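PDB 3CZX: putative N-acetylmuramoyl-L-alanine amidase from Neisseria meningitidis MC58, which probably hydrolyses, with the help of zinc, the link between N-acetylmuramoyl residues and L-amino acid residues in certain cell-wall glycopeptides. Local coordinates for residues 34-39 against 161-166; 107-112 against 167-172; 76-81 against 131-136. All blocks are in the same frame, centred on the assembly; numbering follows the deposited sequence.

Contact 1 (34-39 against 161-166)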
ATOM      1  N   ARG A  34       4.123  -5.585  -5.311  1.00  9.94           N
ATOM      2  CA  ARG A  34       3.550  -5.888  -6.636  1.00 10.38           C
ATOM      3  C   ARG A  34       2.485  -4.825  -6.998  1.00  9.82           C
ATOM      4  O   ARG A  34       2.508  -4.236  -8.094  1.00  9.83           O
ATOM      5  CB  ARG A  34       2.996  -7.315  -6.700  1.00  9.45           C
ATOM      6  CG  ARG A  34       2.216  -7.615  -7.978  1.00  9.78           C
ATOM      7  CD  ARG A  34       0.723  -7.779  -7.718  1.00 13.14           C
ATOM      8  NE  ARG A  34       0.432  -9.104  -7.204  1.00 12.54           N
ATOM      9  CZ  ARG A  34      -0.326  -9.381  -6.143  1.00 14.81           C
ATOM     10  NH1 ARG A  34      -0.509 -10.638  -5.804  1.00 14.41           N
ATOM     11  NH2 ARG A  34      -0.836  -8.423  -5.395  1.00 15.96           N
ATOM     12  N   ASN A  35       1.561  -4.552  -6.070  1.00 10.79           N
ATOM     13  CA  ASN A  35       0.462  -3.625  -6.367  1.00 11.50           C
ATOM     14  C   ASN A  35       0.946  -2.225  -6.679  1.00 12.72           C
ATOM     15  O   ASN A  35       0.427  -1.559  -7.600  1.00 13.06           O
ATOM     16  CB  ASN A  35      -0.556  -3.607  -5.206  1.00 11.26           C
ATOM     17  CG  ASN A  35      -1.440  -4.828  -5.183  1.00 12.52           C
ATOM     18  OD1 ASN A  35      -1.412  -5.642  -6.080  1.00 13.84           O
ATOM     19  ND2 ASN A  35      -2.244  -4.986  -4.112  1.00 14.42           N
ATOM     20  N   ILE A  36       1.887  -1.743  -5.875  1.00 12.28           N
ATOM     21  CA  ILE A  36       2.351  -0.350  -5.998  1.00 13.00           C
ATOM     22  C   ILE A  36       3.163  -0.217  -7.271  1.00 12.52           C
ATOM     23  O   ILE A  36       2.994   0.725  -8.062  1.00 13.65           O
ATOM     24  CB  ILE A  36       3.124   0.119  -4.789  1.00 14.17           C
ATOM     25  CG1 ILE A  36       2.202   0.085  -3.552  1.00 12.74           C
ATOM     26  CG2 ILE A  36       3.672   1.499  -4.998  1.00 13.69           C
ATOM     27  CD1 ILE A  36       2.969   0.303  -2.272  1.00 14.97           C
ATOM     28  N   VAL A  37       4.101  -1.134  -7.500  1.00 10.02           N
ATOM     29  CA  VAL A  37       4.884  -1.030  -8.712  1.00 10.14           C
ATOM     30  C   VAL A  37       3.999  -1.143  -9.937  1.00 10.72           C
ATOM     31  O   VAL A  37       4.209  -0.414 -10.897  1.00 11.57           O
ATOM     32  CB  VAL A  37       6.027  -2.077  -8.725  1.00  9.33           C
ATOM     33  CG1 VAL A  37       6.789  -2.066 -10.078  1.00  9.47           C
ATOM     34  CG2 VAL A  37       7.004  -1.833  -7.618  1.00  8.29           C
ATOM     35  N   ALA A  38       3.036  -2.045  -9.913  1.00 10.89           N
ATOM     36  CA  ALA A  38       2.110  -2.247 -11.052  1.00 11.10           C
ATOM     37  C   ALA A  38       1.321  -0.972 -11.308  1.00 13.30           C
ATOM     38  O   ALA A  38       1.195  -0.507 -12.463  1.00 12.63           O
ATOM     39  CB  ALA A  38       1.177  -3.407 -10.775  1.00 12.73           C
ATOM     40  N   SER A  39       0.783  -0.395 -10.229  1.00 14.73           N
ATOM     41  CA  SER A  39      -0.060   0.798 -10.379  1.00 16.08           C
ATOM     42  C   SER A  39       0.700   1.989 -10.994  1.00 16.27           C
ATOM     43  O   SER A  39       0.129   2.712 -11.807  1.00 17.01           O
ATOM     44  CB  SER A  39      -0.664   1.199  -9.043  1.00 17.06           C
ATOM     45  OG  SER A  39       0.336   1.669  -8.176  1.00 21.32           O
ATOM     46  N   THR A 161       9.128   4.127   3.884  1.00 10.99           N
ATOM     47  CA  THR A 161       9.476   4.644   2.541  1.00 11.25           C
ATOM     48  C   THR A 161       8.994   3.709   1.419  1.00 12.02           C
ATOM     49  O   THR A 161       9.451   3.797   0.311  1.00 12.05           O
ATOM     50  CB  THR A 161      10.983   4.888   2.414  1.00 13.42           C
ATOM     51  OG1 THR A 161      11.440   5.494   3.629  1.00 17.50           O
ATOM     52  CG2 THR A 161      11.312   5.834   1.253  1.00 14.63           C
ATOM     53  N   LYS A 162       8.013   2.891   1.729  1.00 12.76           N
ATOM     54  CA  LYS A 162       7.466   1.878   0.822  1.00 13.44           C
ATOM     55  C   LYS A 162       7.074   2.456  -0.537  1.00 12.27           C
ATOM     56  O   LYS A 162       7.479   1.936  -1.591  1.00 11.29           O
ATOM     57  CB  LYS A 162       6.214   1.300   1.515  1.00 14.03           C
ATOM     58  CG  LYS A 162       5.498   0.261   0.767  1.00 15.23           C
ATOM     59  CD  LYS A 162       4.576  -0.463   1.690  1.00 15.58           C
ATOM     60  CE  LYS A 162       3.350   0.364   1.990  1.00 14.37           C
ATOM     61  NZ  LYS A 162       2.566  -0.328   3.005  1.00 16.84           N
ATOM     62  N   TRP A 163       6.328   3.544  -0.529  1.00 11.61           N
ATOM     63  CA  TRP A 163       5.812   4.070  -1.795  1.00 11.17           C
ATOM     64  C   TRP A 163       6.929   4.651  -2.619  1.00 11.12           C
ATOM     65  O   TRP A 163       6.939   4.535  -3.850  1.00 11.03           O
ATOM     66  CB  TRP A 163       4.653   5.082  -1.553  1.00 11.38           C
ATOM     67  CG  TRP A 163       3.458   4.433  -0.998  1.00 10.36           C
ATOM     68  CD1 TRP A 163       3.232   4.100   0.302  1.00 13.84           C
ATOM     69  CD2 TRP A 163       2.307   3.991  -1.724  1.00 11.58           C
ATOM     70  NE1 TRP A 163       2.029   3.458   0.432  1.00 13.49           N
ATOM     71  CE2 TRP A 163       1.439   3.376  -0.796  1.00 12.58           C
ATOM     72  CE3 TRP A 163       1.931   4.039  -3.074  1.00 11.66           C
ATOM     73  CZ2 TRP A 163       0.220   2.830  -1.169  1.00 13.19           C
ATOM     74  CZ3 TRP A 163       0.719   3.480  -3.433  1.00 13.93           C
ATOM     75  CH2 TRP A 163      -0.117   2.887  -2.489  1.00 13.38           C
ATOM     76  N   GLY A 164       7.903   5.268  -1.952  1.00 10.01           N
ATOM     77  CA  GLY A 164       9.062   5.823  -2.627  1.00 10.68           C
ATOM     78  C   GLY A 164       9.987   4.762  -3.208  1.00 10.55           C
ATOM     79  O   GLY A 164      10.550   4.935  -4.311  1.00 10.58           O
ATOM     80  N   ILE A 165      10.182   3.675  -2.441  1.00  9.92           N
ATOM     81  CA  ILE A 165      10.998   2.553  -2.906  1.00 10.03           C
ATOM     82  C   ILE A 165      10.336   1.913  -4.145  1.00 10.08           C
ATOM     83  O   ILE A 165      11.009   1.656  -5.153  1.00 11.10           O
ATOM     84  CB  ILE A 165      11.273   1.508  -1.756  1.00  9.58           C
ATOM     85  CG1 ILE A 165      12.161   2.125  -0.667  1.00  9.34           C
ATOM     86  CG2 ILE A 165      11.833   0.181  -2.318  1.00 10.81           C
ATOM     87  CD1 ILE A 165      12.220   1.303   0.593  1.00 10.81           C
ATOM     88  N   CYS A 166       9.040   1.645  -4.065  1.00  9.04           N
ATOM     89  CA  CYS A 166       8.294   1.018  -5.176  1.00 10.34           C
ATOM     90  C   CYS A 166       8.223   1.949  -6.375  1.00 10.63           C
ATOM     91  O   CYS A 166       8.346   1.481  -7.500  1.00 11.03           O
ATOM     92  CB  CYS A 166       6.954   0.532  -4.783  1.00 10.63           C
ATOM     93  SG  CYS A 166       6.980  -0.761  -3.512  1.00 15.09           S
TER
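Chi1 of Ile36 (-62°) sets CG1 beside its own backbone N and opposite the carbonyl carbon, and an extended chi2 then carries CD1 across onto the indole of Trp163. The methyl sits over the centre of the six-membered ring, 3.7 Å from CD1 to the centroid and only 8° off the normal, a well-centred CH-pi contact in which the two side chains meet at about a right angle. CG1 follows over the same face, near CZ3. The other branch goes elsewhere: CG2 touches Trp163 CE3 at 3.6 Å and presses on Cys166 CB at 3.4 Å, tighter than usual for two carbons. Ile36 is thus wedged between two side chains one helical turn apart. One residue on, Val37 sends CG2 to Cys166, 3.7 Å from its CB, and the two CA atoms come within 5.3 Å.

Lys162 adds aliphatic cover, its CG 4.0 Å from Ile36 CD1. Its NZ is bound by salt bridges to Asp32 of its own chain and, more strongly, to Asp32 of the second subunit, which also takes the NE1 hydrogen bond of Trp163. One edge of this apolar patch therefore merges with the dimer interface.

The helix axes are 9.4 Å apart at closest approach and run in the same general sense, crossing at -50°. Val37 also rests on Leu8 and Phe77 of the central sheet. This is helix-helix packing on one face of the mixed sheet, as in the alpha/beta fold of Amidase_3 enzymes.

Contact 2 (107-112 against 167-172)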
ATOM      1  N   LYS A 107      19.883  -1.732  -8.120  1.00 10.33           N
ATOM      2  CA  LYS A 107      20.463  -0.421  -8.002  1.00 12.55           C
ATOM      3  C   LYS A 107      19.411   0.624  -7.676  1.00 11.45           C
ATOM      4  O   LYS A 107      19.655   1.557  -6.905  1.00 12.15           O
ATOM      5  CB  LYS A 107      21.186  -0.076  -9.287  1.00 12.66           C
ATOM      6  CG  LYS A 107      22.443  -0.913  -9.468  1.00 17.60           C
ATOM      7  CD  LYS A 107      23.013  -0.780 -10.856  1.00 17.18           C
ATOM      8  CE  LYS A 107      24.408  -1.405 -10.940  1.00 19.61           C
ATOM      9  NZ  LYS A 107      24.891  -1.436 -12.329  1.00 23.27           N
ATOM     10  N   ALA A 108      18.232   0.481  -8.274  1.00 11.47           N
ATOM     11  CA  ALA A 108      17.133   1.383  -8.016  1.00 11.15           C
ATOM     12  C   ALA A 108      16.811   1.414  -6.524  1.00 11.45           C
ATOM     13  O   ALA A 108      16.598   2.485  -5.941  1.00 13.01           O
ATOM     14  CB  ALA A 108      15.903   0.943  -8.797  1.00 12.40           C
ATOM     15  N   VAL A 109      16.763   0.229  -5.907  1.00 10.23           N
ATOM     16  CA  VAL A 109      16.459   0.127  -4.482  1.00  9.98           C
ATOM     17  C   VAL A 109      17.628   0.609  -3.593  1.00 10.11           C
ATOM     18  O   VAL A 109      17.416   1.324  -2.598  1.00 10.44           O
ATOM     19  CB  VAL A 109      16.078  -1.322  -4.113  1.00  9.24           C
ATOM     20  CG1 VAL A 109      15.962  -1.499  -2.570  1.00 10.50           C
ATOM     21  CG2 VAL A 109      14.756  -1.723  -4.841  1.00 10.79           C
ATOM     22  N   ALA A 110      18.861   0.253  -3.971  1.00 10.91           N
ATOM     23  CA  ALA A 110      20.038   0.705  -3.236  1.00 10.67           C
ATOM     24  C   ALA A 110      20.150   2.233  -3.172  1.00 11.73           C
ATOM     25  O   ALA A 110      20.501   2.775  -2.127  1.00 11.79           O
ATOM     26  CB  ALA A 110      21.336   0.092  -3.887  1.00 11.42           C
ATOM     27  N   LYS A 111      19.899   2.912  -4.289  1.00 11.85           N
ATOM     28  CA  LYS A 111      19.989   4.394  -4.332  1.00 13.10           C
ATOM     29  C   LYS A 111      19.051   4.997  -3.299  1.00 12.65           C
ATOM     30  O   LYS A 111      19.412   5.938  -2.606  1.00 13.57           O
ATOM     31  CB  LYS A 111      19.651   4.951  -5.721  1.00 14.62           C
ATOM     32  CG  LYS A 111      20.714   4.684  -6.743  1.00 16.13           C
ATOM     33  CD  LYS A 111      20.178   4.631  -8.162  1.00 19.63           C
ATOM     34  CE  LYS A 111      20.466   5.838  -8.947  1.00 26.45           C
ATOM     35  NZ  LYS A 111      20.096   5.506 -10.373  1.00 25.77           N
ATOM     36  N   LYS A 112      17.857   4.433  -3.156  1.00 11.13           N
ATOM     37  CA  LYS A 112      16.836   5.013  -2.284  1.00 11.70           C
ATOM     38  C   LYS A 112      17.046   4.687  -0.805  1.00 11.62           C
ATOM     39  O   LYS A 112      16.540   5.386   0.062  1.00 12.40           O
ATOM     40  CB  LYS A 112      15.455   4.501  -2.700  1.00 13.48           C
ATOM     41  CG  LYS A 112      14.251   5.137  -1.979  1.00 14.55           C
ATOM     42  CD  LYS A 112      14.031   6.542  -2.479  1.00 17.32           C
ATOM     43  CE  LYS A 112      12.749   7.166  -1.961  1.00 19.95           C
ATOM     44  NZ  LYS A 112      12.608   8.562  -2.555  1.00 21.40           N
ATOM     45  N   ARG A 167       8.135   3.264  -6.148  1.00 11.01           N
ATOM     46  CA  ARG A 167       8.237   4.232  -7.264  1.00 11.25           C
ATOM     47  C   ARG A 167       9.601   4.188  -7.931  1.00 12.11           C
ATOM     48  O   ARG A 167       9.690   4.205  -9.163  1.00 11.58           O
ATOM     49  CB  ARG A 167       7.929   5.662  -6.802  1.00 12.52           C
ATOM     50  CG  ARG A 167       7.913   6.653  -7.979  1.00 12.44           C
ATOM     51  CD  ARG A 167       7.420   8.001  -7.574  1.00 16.26           C
ATOM     52  NE  ARG A 167       6.057   7.942  -7.084  1.00 18.64           N
ATOM     53  CZ  ARG A 167       4.950   7.961  -7.821  1.00 22.11           C
ATOM     54  NH1 ARG A 167       5.005   8.029  -9.133  1.00 22.62           N
ATOM     55  NH2 ARG A 167       3.769   7.897  -7.225  1.00 25.06           N
ATOM     56  N   ALA A 168      10.679   4.117  -7.139  1.00 10.43           N
ATOM     57  CA  ALA A 168      12.060   3.956  -7.676  1.00 10.62           C
ATOM     58  C   ALA A 168      12.132   2.700  -8.574  1.00 10.68           C
ATOM     59  O   ALA A 168      12.732   2.720  -9.659  1.00 11.02           O
ATOM     60  CB  ALA A 168      13.125   3.876  -6.526  1.00 11.76           C
ATOM     61  N   ILE A 169      11.513   1.606  -8.124  1.00  9.56           N
ATOM     62  CA  ILE A 169      11.549   0.354  -8.894  1.00  9.76           C
ATOM     63  C   ILE A 169      10.808   0.541 -10.237  1.00  9.74           C
ATOM     64  O   ILE A 169      11.337   0.237 -11.316  1.00 10.47           O
ATOM     65  CB  ILE A 169      10.945  -0.827  -8.073  1.00  9.83           C
ATOM     66  CG1 ILE A 169      11.857  -1.192  -6.893  1.00  8.70           C
ATOM     67  CG2 ILE A 169      10.682  -2.080  -8.989  1.00  9.27           C
ATOM     68  CD1 ILE A 169      11.181  -2.133  -5.827  1.00  8.33           C
ATOM     69  N   ALA A 170       9.599   1.064 -10.159  1.00  9.68           N
ATOM     70  CA  ALA A 170       8.763   1.323 -11.338  1.00  9.82           C
ATOM     71  C   ALA A 170       9.521   2.249 -12.301  1.00 10.17           C
ATOM     72  O   ALA A 170       9.574   2.006 -13.513  1.00 11.00           O
ATOM     73  CB  ALA A 170       7.414   1.927 -10.897  1.00  9.64           C
ATOM     74  N   ASP A 171      10.049   3.350 -11.786  1.00 10.41           N
ATOM     75  CA  ASP A 171      10.752   4.317 -12.644  1.00 11.26           C
ATOM     76  C   ASP A 171      11.958   3.683 -13.373  1.00 11.37           C
ATOM     77  O   ASP A 171      12.254   4.021 -14.550  1.00 11.14           O
ATOM     78  CB  ASP A 171      11.235   5.521 -11.833  1.00 11.26           C
ATOM     79  CG  ASP A 171      10.122   6.478 -11.436  1.00 11.32           C
ATOM     80  OD1 ASP A 171       9.000   6.457 -12.021  1.00 14.21           O
ATOM     81  OD2 ASP A 171      10.388   7.261 -10.503  1.00 15.87           O
ATOM     82  N   ALA A 172      12.678   2.808 -12.666  1.00 11.14           N
ATOM     83  CA  ALA A 172      13.840   2.119 -13.227  1.00 11.60           C
ATOM     84  C   ALA A 172      13.432   1.144 -14.338  1.00 11.59           C
ATOM     85  O   ALA A 172      14.155   0.989 -15.335  1.00 11.40           O
ATOM     86  CB  ALA A 172      14.644   1.413 -12.115  1.00 12.23           C
TER
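Ala108 overlaps Ala172 methyl to methyl, CB to CB 3.6 Å, and the same CB lies 3.7 Å from the carbonyl O of Ala168, one turn earlier on the partner helix. This is close packing of two helices through alanines, between helix 99-113 and helix 152-177, in the helical layer of the alpha/beta fold. Their N-to-C directions differ by 140°, so the pair runs roughly antiparallel, and the axes approach to 8.5 Å.

The small alanines at the interface are consistent with that spacing. The CB bonds of Ala108, Ala168 and Ala172 point toward the opposing helix, and each residue offers a single methyl where the surfaces meet. Ala108 CB lies between Ala168 and Ala172 and also faces the backbone of Ile169, 4.4 Å from its CA. The favour is partly returned: Ala168 CB sits 3.8 Å from the carbonyl O of Ala108. The nearest backbone pair is likewise Ala108 with Ala168, CA to CA 5.7 Å. At the alanines, methyls lie against the partner backbone as well as against each other.

On the inner side, facing the sheet, two branched residues take over. Val109 and Ile169 lie side by side and point the same way, and both reach Phe144 of strand 142-145, so both helices pack on the same phenylalanine. Ile169 also touches Val37 of helix 26-45. On the flank away from helix 99-113, Arg167 forms a salt bridge with Asp44 and Asp171 a hydrogen bond with Tyr45 OH, both on helix 26-45. Inside, Val109 turns CG2 to the side opposite its carbonyl carbon, and this one methyl rides along the isoleucine chain, 3.6 Å from Ile169 CG1 and 3.7 Å from Ile169 CD1.

Contact 3 (76-81 against 131-136). With ZN (zinc ion), chain E.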
ATOM      1  N   GLU A  76       8.908 -11.583  -9.440  1.00 10.25           N
ATOM      2  CA  GLU A  76       8.128 -11.962  -8.270  1.00 10.99           C
ATOM      3  C   GLU A  76       8.762 -11.417  -7.000  1.00  9.77           C
ATOM      4  O   GLU A  76       9.931 -11.696  -6.685  1.00 10.46           O
ATOM      5  CB  GLU A  76       7.967 -13.487  -8.154  1.00 10.58           C
ATOM      6  CG  GLU A  76       7.018 -13.824  -7.043  1.00 15.14           C
ATOM      7  CD  GLU A  76       6.534 -15.208  -7.091  1.00 15.12           C
ATOM      8  OE1 GLU A  76       7.177 -16.054  -6.427  1.00 16.51           O
ATOM      9  OE2 GLU A  76       5.513 -15.435  -7.776  1.00 18.39           O
ATOM     10  N   PHE A  77       7.997 -10.632  -6.256  1.00  8.35           N
ATOM     11  CA  PHE A  77       8.501  -9.957  -5.088  1.00  9.71           C
ATOM     12  C   PHE A  77       8.431 -10.876  -3.861  1.00 10.51           C
ATOM     13  O   PHE A  77       7.412 -11.517  -3.600  1.00 11.05           O
ATOM     14  CB  PHE A  77       7.733  -8.644  -4.822  1.00  9.16           C
ATOM     15  CG  PHE A  77       7.877  -7.624  -5.921  1.00  8.67           C
ATOM     16  CD1 PHE A  77       8.937  -6.737  -5.955  1.00  8.62           C
ATOM     17  CD2 PHE A  77       6.937  -7.556  -6.913  1.00  8.57           C
ATOM     18  CE1 PHE A  77       9.028  -5.792  -6.985  1.00  9.67           C
ATOM     19  CE2 PHE A  77       7.030  -6.623  -7.976  1.00  8.81           C
ATOM     20  CZ  PHE A  77       8.080  -5.767  -7.996  1.00 10.15           C
ATOM     21  N   HIS A  78       9.547 -10.926  -3.173  1.00 10.51           N
ATOM     22  CA  HIS A  78       9.734 -11.682  -1.932  1.00 10.64           C
ATOM     23  C   HIS A  78      10.514 -10.835  -0.947  1.00 11.18           C
ATOM     24  O   HIS A  78      11.012  -9.766  -1.307  1.00 11.20           O
ATOM     25  CB  HIS A  78      10.576 -12.920  -2.201  1.00 11.61           C
ATOM     26  CG  HIS A  78       9.836 -14.026  -2.869  1.00 13.77           C
ATOM     27  ND1 HIS A  78       9.396 -15.141  -2.182  1.00 16.79           N
ATOM     28  CD2 HIS A  78       9.418 -14.180  -4.147  1.00 14.60           C
ATOM     29  CE1 HIS A  78       8.710 -15.916  -3.005  1.00 18.08           C
ATOM     30  NE2 HIS A  78       8.722 -15.366  -4.205  1.00 15.03           N
ATOM     31  N   THR A  79      10.582 -11.294   0.314  1.00 10.44           N
ATOM     32  CA  THR A  79      11.548 -10.773   1.269  1.00 11.99           C
ATOM     33  C   THR A  79      12.520 -11.889   1.650  1.00 13.76           C
ATOM     34  O   THR A  79      12.108 -13.078   1.752  1.00 15.81           O
ATOM     35  CB  THR A  79      10.908 -10.222   2.570  1.00 12.15           C
ATOM     36  OG1 THR A  79      10.194 -11.264   3.230  1.00 12.01           O
ATOM     37  CG2 THR A  79       9.928  -9.155   2.273  1.00 12.25           C
ATOM     38  N   ASN A  80      13.777 -11.510   1.860  1.00 14.04           N
ATOM     39  CA  ASN A  80      14.775 -12.416   2.382  1.00 14.97           C
ATOM     40  C   ASN A  80      14.545 -12.601   3.879  1.00 15.24           C
ATOM     41  O   ASN A  80      13.719 -11.922   4.475  1.00 13.52           O
ATOM     42  CB  ASN A  80      16.186 -11.932   2.053  1.00 13.90           C
ATOM     43  CG  ASN A  80      17.110 -13.072   1.680  1.00 17.46           C
ATOM     44  OD1 ASN A  80      17.003 -14.184   2.238  1.00 16.55           O
ATOM     45  ND2 ASN A  80      18.016 -12.818   0.730  1.00 18.08           N
ATOM     46  N   ALA A  81      15.207 -13.585   4.469  1.00 15.48           N
ATOM     47  CA  ALA A  81      15.092 -13.850   5.887  1.00 16.11           C
ATOM     48  C   ALA A  81      16.312 -14.665   6.325  1.00 17.59           C
ATOM     49  O   ALA A  81      16.770 -15.526   5.582  1.00 18.01           O
ATOM     50  CB  ALA A  81      13.827 -14.635   6.183  1.00 15.30           C
ATOM     51  N   HIS A 131      15.758 -21.620  -2.988  1.00 28.43           N
ATOM     52  CA  HIS A 131      14.547 -20.797  -2.814  1.00 28.47           C
ATOM     53  C   HIS A 131      13.261 -21.588  -3.053  1.00 28.51           C
ATOM     54  O   HIS A 131      13.212 -22.439  -3.931  1.00 29.20           O
ATOM     55  CB  HIS A 131      14.592 -19.566  -3.751  1.00 27.89           C
ATOM     56  CG  HIS A 131      13.634 -18.479  -3.354  1.00 25.84           C
ATOM     57  ND1 HIS A 131      12.324 -18.455  -3.784  1.00 21.04           N
ATOM     58  CD2 HIS A 131      13.786 -17.407  -2.540  1.00 23.26           C
ATOM     59  CE1 HIS A 131      11.713 -17.403  -3.258  1.00 21.92           C
ATOM     60  NE2 HIS A 131      12.580 -16.752  -2.498  1.00 21.26           N
ATOM     61  N   SER A 132      12.204 -21.292  -2.287  1.00 28.61           N
ATOM     62  CA  SER A 132      10.872 -21.894  -2.522  1.00 28.50           C
ATOM     63  C   SER A 132      10.339 -21.717  -3.947  1.00 28.18           C
ATOM     64  O   SER A 132       9.578 -22.554  -4.453  1.00 28.59           O
ATOM     65  CB  SER A 132       9.836 -21.349  -1.505  1.00 28.79           C
ATOM     66  OG  SER A 132       9.366 -20.045  -1.825  1.00 29.05           O
ATOM     67  N   ARG A 133      10.744 -20.628  -4.604  1.00 27.57           N
ATOM     68  CA  ARG A 133      10.321 -20.327  -5.955  1.00 27.32           C
ATOM     69  C   ARG A 133      11.524 -20.304  -6.904  1.00 27.23           C
ATOM     70  O   ARG A 133      11.503 -19.613  -7.930  1.00 27.64           O
ATOM     71  CB  ARG A 133       9.586 -18.976  -5.991  1.00 27.18           C
ATOM     72  CG  ARG A 133       8.333 -18.945  -5.128  1.00 26.20           C
ATOM     73  CD  ARG A 133       7.184 -19.648  -5.817  1.00 24.88           C
ATOM     74  NE  ARG A 133       6.423 -18.732  -6.650  1.00 23.37           N
ATOM     75  CZ  ARG A 133       5.259 -19.013  -7.231  1.00 24.93           C
ATOM     76  NH1 ARG A 133       4.728 -20.226  -7.141  1.00 26.06           N
ATOM     77  NH2 ARG A 133       4.629 -18.081  -7.943  1.00 26.43           N
ATOM     78  N   LEU A 134      12.565 -21.071  -6.569  1.00 26.84           N
ATOM     79  CA  LEU A 134      13.706 -21.255  -7.477  1.00 26.45           C
ATOM     80  C   LEU A 134      13.231 -21.644  -8.869  1.00 26.19           C
ATOM     81  O   LEU A 134      13.800 -21.190  -9.873  1.00 26.89           O
ATOM     82  CB  LEU A 134      14.652 -22.322  -6.928  1.00 26.34           C
ATOM     83  CG  LEU A 134      15.988 -22.548  -7.644  1.00 27.38           C
ATOM     84  CD1 LEU A 134      16.829 -21.281  -7.685  1.00 29.45           C
ATOM     85  CD2 LEU A 134      16.739 -23.665  -6.914  1.00 26.95           C
ATOM     86  N   ALA A 135      12.163 -22.454  -8.949  1.00 25.49           N
ATOM     87  CA  ALA A 135      11.577 -22.829 -10.262  1.00 24.48           C
ATOM     88  C   ALA A 135      11.164 -21.633 -11.134  1.00 23.99           C
ATOM     89  O   ALA A 135      11.278 -21.677 -12.371  1.00 24.52           O
ATOM     90  CB  ALA A 135      10.385 -23.768 -10.075  1.00 25.40           C
ATOM     91  N   TYR A 136      10.694 -20.566 -10.478  1.00 22.93           N
ATOM     92  CA  TYR A 136      10.324 -19.294 -11.142  1.00 21.87           C
ATOM     93  C   TYR A 136      11.565 -18.640 -11.743  1.00 21.07           C
ATOM     94  O   TYR A 136      11.541 -18.193 -12.887  1.00 18.90           O
ATOM     95  CB  TYR A 136       9.681 -18.363 -10.104  1.00 21.51           C
ATOM     96  CG  TYR A 136       9.012 -17.085 -10.587  1.00 21.15           C
ATOM     97  CD1 TYR A 136       7.618 -16.986 -10.653  1.00 21.88           C
ATOM     98  CD2 TYR A 136       9.757 -15.942 -10.870  1.00 17.37           C
ATOM     99  CE1 TYR A 136       6.985 -15.804 -11.052  1.00 20.02           C
ATOM    100  CE2 TYR A 136       9.150 -14.789 -11.295  1.00 18.29           C
ATOM    101  CZ  TYR A 136       7.759 -14.705 -11.366  1.00 19.69           C
ATOM    102  OH  TYR A 136       7.121 -13.536 -11.722  1.00 20.15           O
TER
HETATM  103 ZN    ZN E 301       9.654 -15.828  -0.115  1.00 27.36          ZN
HETATM  104  O   HOH W   1      11.830 -15.457  -0.034  1.00 20.57           O
HETATM  105  O   HOH W   2      10.432 -17.964  -0.438  1.00 25.14           O
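Glu76, on strand 73-77, lies at the middle of this contact, with Arg133, Tyr136 and His78 around it. Its carboxylate and the Arg133 guanidinium are nearly coplanar, 8° apart, and make a side-on, two-bond salt bridge: Arg133 NE to Glu76 OE1 at 2.8 Å and Arg133 NH2 to Glu76 OE2 at 2.8 Å. Both oxygens use their syn lone pairs. Bends at chi2 and chi3 turn the arginine so that its NE/NH2 edge faces the carboxylate. The stem of Glu76 is covered by Tyr136, whose ring face receives CB at 3.7 Å from the centroid, a CH-pi contact displaced toward the rim. Thr9 OG1 joins the two residues, hydrogen-bonded to Glu76 OE2 and to Tyr136 OH.

His78 is the link to the metal. Its NE2 donates to Glu76 OE1, 2.8 Å away with an N-H...O angle of 163°, approaching from the anti side, tilted from the carboxylate plane, so OE1 is gripped by two donors. The other ring nitrogen, ND1, binds the zinc ion at 2.2 Å. His12, Glu26 and two waters complete the site.

His131 comes edge-on to the face of His78, the planes at 82° and CE1 of His131 3.4 Å from CE1 of His78. Its own ND1 accepts from the backbone N of Arg133, which helps fix the ring, while NE2 is hydrogen-bonded at 2.9 Å to one zinc-bound water, which also donates to Thr79 O; Ser132 OG hydrogen-bonds the other water.

Glu76 is therefore a second-shell residue: the NE2 bond, together with the zinc bond at ND1, fixes the rotation of the His78 ring, and the carboxylate, itself held by Arg133 and Thr9, probably makes ND1 a better ligand.

Overall arrangement
Contacts 1 and 2 share helix 152-177, which meets helix 26-45 through residues 161-166 and helix 99-113 through 167-172; Lys112 of contact 2 packs on Thr161 and Ile165 of contact 1. Both are apolar, but contact 1 is buried, whereas contact 2 is only partly buried and relies on small methyls at a shorter axis distance. Contact 3, also buried, lies about 18 Å from contact 1 and 19 Å from contact 2, centre to centre, across the middle of the chain. It is chiefly polar, with a salt bridge and zinc ligation, and its aromatic contacts alone recall the apolar pair. Phe77 connects the two regions, touching Arg34 and Val37 from the strand that carries Glu76.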